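Local coordinates for 2-Keto-3-deoxy-(6-phospho-)gluconate aldolase (Thermoproteus tenax, PDB 2R91), which is an aldolase of the dihydrodipicolinate synthetase family, built as a closed barrel of eight parallel strands wrapped by helices, at residues M1-A5 and L205-R209; I28-V33 and A198-E203. All blocks are in the same frame, centred on the assembly; numbering follows the deposited sequence.

Interaction 1 of 2, residues M1-A5 and L205-R209; sequences MEIVA and LAGIR
Ile3 meets Leu205, Ala206 and Arg209 where the first strand of the TIM barrel, 2-6, packs against helix 202-213. The strand and helix segments lie nearly antiparallel, with their axes 9.7 Å apart. The two branches of Ile3 do different work. CG1 lies beside the backbone N (chi1 -66°) and carries CD1 outward to the helix. There Ile3 CD1 rests 3.6 Å from the backbone N of Ala206 and 4.0 Å from CB of Leu205. CG2 of Ile3, anti to the backbone N, meets CD1 of Leu205 at 4.0 Å.

Arg209 comes back from the next helical turn. Its chain leaves the helix extended and then bends at chi3 (58°), which brings the guanidinium over Ile3. CD1 of Ile3 sits over the centre of one guanidinium face, 3.7 Å above its plane. Arg209 NH1 gives a hydrogen bond to the carbonyl O of Met1, 2.9 Å away. This bond is bent, at 136° at the hydrogen. The O is tilted somewhat from the guanidinium plane, while the donor lies in the carbonyl plane. NH1 also forms a salt bridge with Asp34, whose carboxylate accepts a hydrogen bond from N of Ile3.

One arginine nitrogen thus serves both a backbone carbonyl and a carboxylate. The charge of Asp34 probably offsets that of Arg209, while the apolar Ile3 side chain probably limits the access of water to one guanidinium face.

Interaction 2 of 2, residues I28-V33 and A198-E203; sequences ITSKGV and ANYLPE
Pro202 packs against Lys31, Val33 and Ile28 at the apolar centre of this contact. Its ring divides the work: Pro202 CG lies 3.7 Å from CB of Lys31, and Pro202 CB lies 3.9 Å from CG2 of Val33. CG2 of Val33 also reaches CB of Ala198 at 4.0 Å. This methyl lies beside the Val33 backbone N, with CG1 anti to that N (chi1 175°). Ile28 sets CG2 3.6 Å from O of Asn199. The carbonyl oxygens of Ala198 and Asn199 are buried here without a hydrogen-bond partner.

The turn after helix 18-30 is closed by O of Ile28, which accepts from N of Lys31 and N of Val33. Further out, the Lys31 chain runs extended alongside Glu203, both pointing the same way. NZ of Lys31 and OE2 of Glu203 form only a long salt bridge, 3.7 Å. Gln251 bridges the pair more firmly, accepting from NZ and donating to OE1 of Glu203.

Pro202 opens helix 202-213 just after the N-cap residue Leu201. The contact therefore joins the end of helix 18-30 to the start of helix 202-213, with helix 239-251 beside it, and packs against Ala5 of strand 2-6.

In the fold
Both contacts use helix 202-213: interaction 2 its first two residues, interaction 1 residues 205-209 further along. Their centres are 8 Å apart, and the two pack directly against each other. CB of Ala5 lies 3.6 Å from CG1 of Val33, and CB of Ile3 lies 3.6 Å from O of Gly32. CD1 of Leu205 comes equally close to N of Ala198, at 3.6 Å. In sequence, both segments of interaction 2 fall between those of interaction 1. Both contacts lie on the outside of the barrel near the seam where strand 2-6 pairs with strand 192-193. Helix 18-30, which follows the first strand, meets helix 202-213, which follows the last.

Interaction 1 of 2, residues M1-A5 and L205-R209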
loop_
_atom_site.group_PDB
_atom_site.type_symbol
_atom_site.label_atom_id
_atom_site.label_comp_id
_atom_site.label_asym_id
_atom_site.label_seq_id
_atom_site.Cartn_x
_atom_site.Cartn_y
_atom_site.Cartn_z
ATOM N N MET A 1 -16.698 -16.502 -25.610
ATOM C CA MET A 1 -16.378 -15.600 -24.446
ATOM C C MET A 1 -17.235 -14.344 -24.531
ATOM O O MET A 1 -17.489 -13.821 -25.619
ATOM C CB MET A 1 -14.875 -15.249 -24.420
ATOM C CG MET A 1 -13.975 -16.484 -24.200
ATOM S SD MET A 1 -12.213 -16.070 -24.299
ATOM C CE MET A 1 -12.050 -15.702 -26.035
ATOM N N GLU A 2 -17.706 -13.890 -23.369
ATOM C CA GLU A 2 -18.727 -12.854 -23.275
ATOM C C GLU A 2 -18.188 -11.451 -23.063
ATOM O O GLU A 2 -17.198 -11.258 -22.379
ATOM C CB GLU A 2 -19.703 -13.199 -22.137
ATOM C CG GLU A 2 -20.552 -14.443 -22.493
ATOM C CD GLU A 2 -21.196 -15.094 -21.280
ATOM O OE1 GLU A 2 -20.857 -14.730 -20.139
ATOM O OE2 GLU A 2 -22.062 -15.963 -21.468
ATOM N N ILE A 3 -18.869 -10.493 -23.660
ATOM C CA ILE A 3 -18.682 -9.098 -23.349
ATOM C C ILE A 3 -19.831 -8.723 -22.405
ATOM O O ILE A 3 -21.019 -8.786 -22.787
ATOM C CB ILE A 3 -18.706 -8.255 -24.616
ATOM C CG1 ILE A 3 -17.474 -8.620 -25.474
ATOM C CG2 ILE A 3 -18.699 -6.737 -24.242
ATOM C CD1 ILE A 3 -17.430 -8.048 -26.907
ATOM N N VAL A 4 -19.477 -8.382 -21.174
ATOM C CA VAL A 4 -20.494 -8.008 -20.184
ATOM C C VAL A 4 -20.354 -6.518 -19.928
ATOM O O VAL A 4 -19.259 -6.026 -19.641
ATOM C CB VAL A 4 -20.294 -8.779 -18.858
ATOM C CG1 VAL A 4 -21.404 -8.421 -17.819
ATOM C CG2 VAL A 4 -20.192 -10.283 -19.067
ATOM N N ALA A 5 -21.437 -5.769 -20.060
ATOM C CA ALA A 5 -21.365 -4.343 -19.800
ATOM C C ALA A 5 -21.797 -4.003 -18.365
ATOM O O ALA A 5 -22.941 -4.253 -18.003
ATOM C CB ALA A 5 -22.221 -3.596 -20.785
ATOM N N LEU A 205 -14.526 -3.535 -28.264
ATOM C CA LEU A 205 -14.303 -4.748 -27.483
ATOM C C LEU A 205 -14.583 -5.974 -28.347
ATOM O O LEU A 205 -13.895 -6.975 -28.250
ATOM C CB LEU A 205 -15.198 -4.781 -26.219
ATOM C CG LEU A 205 -15.080 -3.612 -25.228
ATOM C CD1 LEU A 205 -15.757 -4.024 -23.895
ATOM C CD2 LEU A 205 -13.611 -3.211 -24.984
ATOM N N ALA A 206 -15.634 -5.895 -29.160
ATOM C CA ALA A 206 -15.988 -6.997 -30.073
ATOM C C ALA A 206 -14.873 -7.165 -31.107
ATOM O O ALA A 206 -14.521 -8.279 -31.451
ATOM C CB ALA A 206 -17.343 -6.713 -30.766
ATOM N N GLY A 207 -14.327 -6.055 -31.586
ATOM C CA GLY A 207 -13.162 -6.106 -32.494
ATOM C C GLY A 207 -11.971 -6.804 -31.851
ATOM O O GLY A 207 -11.314 -7.641 -32.480
ATOM N N ILE A 208 -11.701 -6.498 -30.583
ATOM C CA ILE A 208 -10.620 -7.207 -29.877
ATOM C C ILE A 208 -10.900 -8.695 -29.780
ATOM O O ILE A 208 -10.023 -9.523 -30.045
ATOM C CB ILE A 208 -10.385 -6.624 -28.462
ATOM C CG1 ILE A 208 -9.909 -5.170 -28.576
ATOM C CG2 ILE A 208 -9.393 -7.512 -27.672
ATOM C CD1 ILE A 208 -9.669 -4.476 -27.209
ATOM N N ARG A 209 -12.115 -9.054 -29.362
ATOM C CA ARG A 209 -12.483 -10.470 -29.228
ATOM C C ARG A 209 -12.347 -11.223 -30.573
ATOM O O ARG A 209 -11.822 -12.347 -30.623
ATOM C CB ARG A 209 -13.949 -10.598 -28.730
ATOM C CG ARG A 209 -14.317 -12.036 -28.365
ATOM C CD ARG A 209 -15.756 -12.158 -27.782
ATOM N NE ARG A 209 -16.739 -11.644 -28.738
ATOM C CZ ARG A 209 -18.027 -11.435 -28.462
ATOM N NH1 ARG A 209 -18.492 -11.674 -27.237
ATOM N NH2 ARG A 209 -18.822 -10.929 -29.399
#

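Interaction 2 of 2, residues I28-V33 and A198-E203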
loop_
_atom_site.group_PDB
_atom_site.type_symbol
_atom_site.label_atom_id
_atom_site.label_comp_id
_atom_site.label_asym_id
_atom_site.label_seq_id
_atom_site.Cartn_x
_atom_site.Cartn_y
_atom_site.Cartn_z
ATOM N N ILE A 28 -26.092 -0.833 -27.056
ATOM C CA ILE A 28 -24.847 -1.577 -26.832
ATOM C C ILE A 28 -25.028 -3.082 -27.019
ATOM O O ILE A 28 -24.120 -3.775 -27.461
ATOM C CB ILE A 28 -24.170 -1.193 -25.480
ATOM C CG1 ILE A 28 -24.942 -1.784 -24.280
ATOM C CG2 ILE A 28 -24.045 0.341 -25.387
ATOM C CD1 ILE A 28 -24.423 -1.279 -22.877
ATOM N N THR A 29 -26.201 -3.622 -26.704
ATOM C CA THR A 29 -26.395 -5.055 -26.944
ATOM C C THR A 29 -26.485 -5.334 -28.465
ATOM O O THR A 29 -26.155 -6.422 -28.914
ATOM C CB THR A 29 -27.641 -5.639 -26.204
ATOM O OG1 THR A 29 -28.782 -4.875 -26.565
ATOM C CG2 THR A 29 -27.469 -5.556 -24.671
ATOM N N SER A 30 -26.904 -4.351 -29.255
ATOM C CA SER A 30 -26.862 -4.518 -30.706
ATOM C C SER A 30 -25.426 -4.541 -31.273
ATOM O O SER A 30 -25.187 -5.025 -32.389
ATOM C CB SER A 30 -27.675 -3.445 -31.417
ATOM O OG SER A 30 -26.932 -2.241 -31.554
ATOM N N LYS A 31 -24.483 -4.005 -30.499
ATOM C CA LYS A 31 -23.110 -3.839 -30.944
ATOM C C LYS A 31 -22.156 -4.827 -30.307
ATOM O O LYS A 31 -20.943 -4.636 -30.373
ATOM C CB LYS A 31 -22.645 -2.405 -30.699
ATOM C CG LYS A 31 -23.340 -1.417 -31.619
ATOM C CD LYS A 31 -22.729 -0.045 -31.582
ATOM C CE LYS A 31 -23.516 0.902 -32.438
ATOM N NZ LYS A 31 -22.855 2.223 -32.532
ATOM N N GLY A 32 -22.688 -5.885 -29.699
ATOM C CA GLY A 32 -21.834 -6.958 -29.186
ATOM C C GLY A 32 -21.853 -7.265 -27.687
ATOM O O GLY A 32 -21.219 -8.225 -27.235
ATOM N N VAL A 33 -22.533 -6.443 -26.898
ATOM C CA VAL A 33 -22.656 -6.752 -25.469
ATOM C C VAL A 33 -23.602 -7.956 -25.319
ATOM O O VAL A 33 -24.737 -7.924 -25.812
ATOM C CB VAL A 33 -23.167 -5.552 -24.638
ATOM C CG1 VAL A 33 -23.399 -5.967 -23.167
ATOM C CG2 VAL A 33 -22.167 -4.368 -24.727
ATOM N N ALA A 198 -17.407 -1.155 -22.424
ATOM C CA ALA A 198 -18.554 -1.695 -23.173
ATOM C C ALA A 198 -19.711 -0.694 -23.235
ATOM O O ALA A 198 -20.590 -0.825 -24.080
ATOM C CB ALA A 198 -19.016 -3.043 -22.618
ATOM N N ASN A 199 -19.714 0.296 -22.350
ATOM C CA ASN A 199 -20.698 1.366 -22.464
ATOM C C ASN A 199 -20.511 2.235 -23.696
ATOM O O ASN A 199 -21.478 2.595 -24.348
ATOM C CB ASN A 199 -20.690 2.279 -21.235
ATOM C CG ASN A 199 -21.327 1.621 -20.046
ATOM O OD1 ASN A 199 -22.556 1.528 -19.975
ATOM N ND2 ASN A 199 -20.503 1.106 -19.136
ATOM N N TYR A 200 -19.263 2.639 -23.962
ATOM C CA TYR A 200 -19.021 3.652 -24.999
ATOM C C TYR A 200 -18.407 3.111 -26.277
ATOM O O TYR A 200 -18.579 3.722 -27.321
ATOM C CB TYR A 200 -18.205 4.835 -24.456
ATOM C CG TYR A 200 -16.940 4.482 -23.667
ATOM C CD1 TYR A 200 -15.711 4.322 -24.308
ATOM C CD2 TYR A 200 -16.968 4.402 -22.269
ATOM C CE1 TYR A 200 -14.540 4.035 -23.564
ATOM C CE2 TYR A 200 -15.824 4.121 -21.527
ATOM C CZ TYR A 200 -14.606 3.955 -22.187
ATOM O OH TYR A 200 -13.472 3.673 -21.453
ATOM N N LEU A 201 -17.699 1.985 -26.199
ATOM C CA LEU A 201 -17.079 1.375 -27.383
ATOM C C LEU A 201 -17.226 -0.134 -27.429
ATOM O O LEU A 201 -16.235 -0.870 -27.563
ATOM C CB LEU A 201 -15.572 1.779 -27.509
ATOM C CG LEU A 201 -15.384 3.184 -28.054
ATOM C CD1 LEU A 201 -13.950 3.720 -27.781
ATOM C CD2 LEU A 201 -15.730 3.207 -29.560
ATOM N N PRO A 202 -18.485 -0.627 -27.354
ATOM C CA PRO A 202 -18.696 -2.072 -27.417
ATOM C C PRO A 202 -18.126 -2.647 -28.716
ATOM O O PRO A 202 -17.653 -3.773 -28.719
ATOM C CB PRO A 202 -20.254 -2.200 -27.412
ATOM C CG PRO A 202 -20.770 -0.848 -27.867
ATOM C CD PRO A 202 -19.755 0.118 -27.223
ATOM N N GLU A 203 -18.203 -1.888 -29.809
ATOM C CA GLU A 203 -17.722 -2.402 -31.098
ATOM C C GLU A 203 -16.205 -2.584 -31.084
ATOM O O GLU A 203 -15.689 -3.429 -31.777
ATOM C CB GLU A 203 -18.161 -1.524 -32.272
ATOM C CG GLU A 203 -17.712 -0.047 -32.244
ATOM C CD GLU A 203 -18.675 0.887 -31.463
ATOM O OE1 GLU A 203 -18.899 0.672 -30.282
ATOM O OE2 GLU A 203 -19.217 1.846 -32.046
#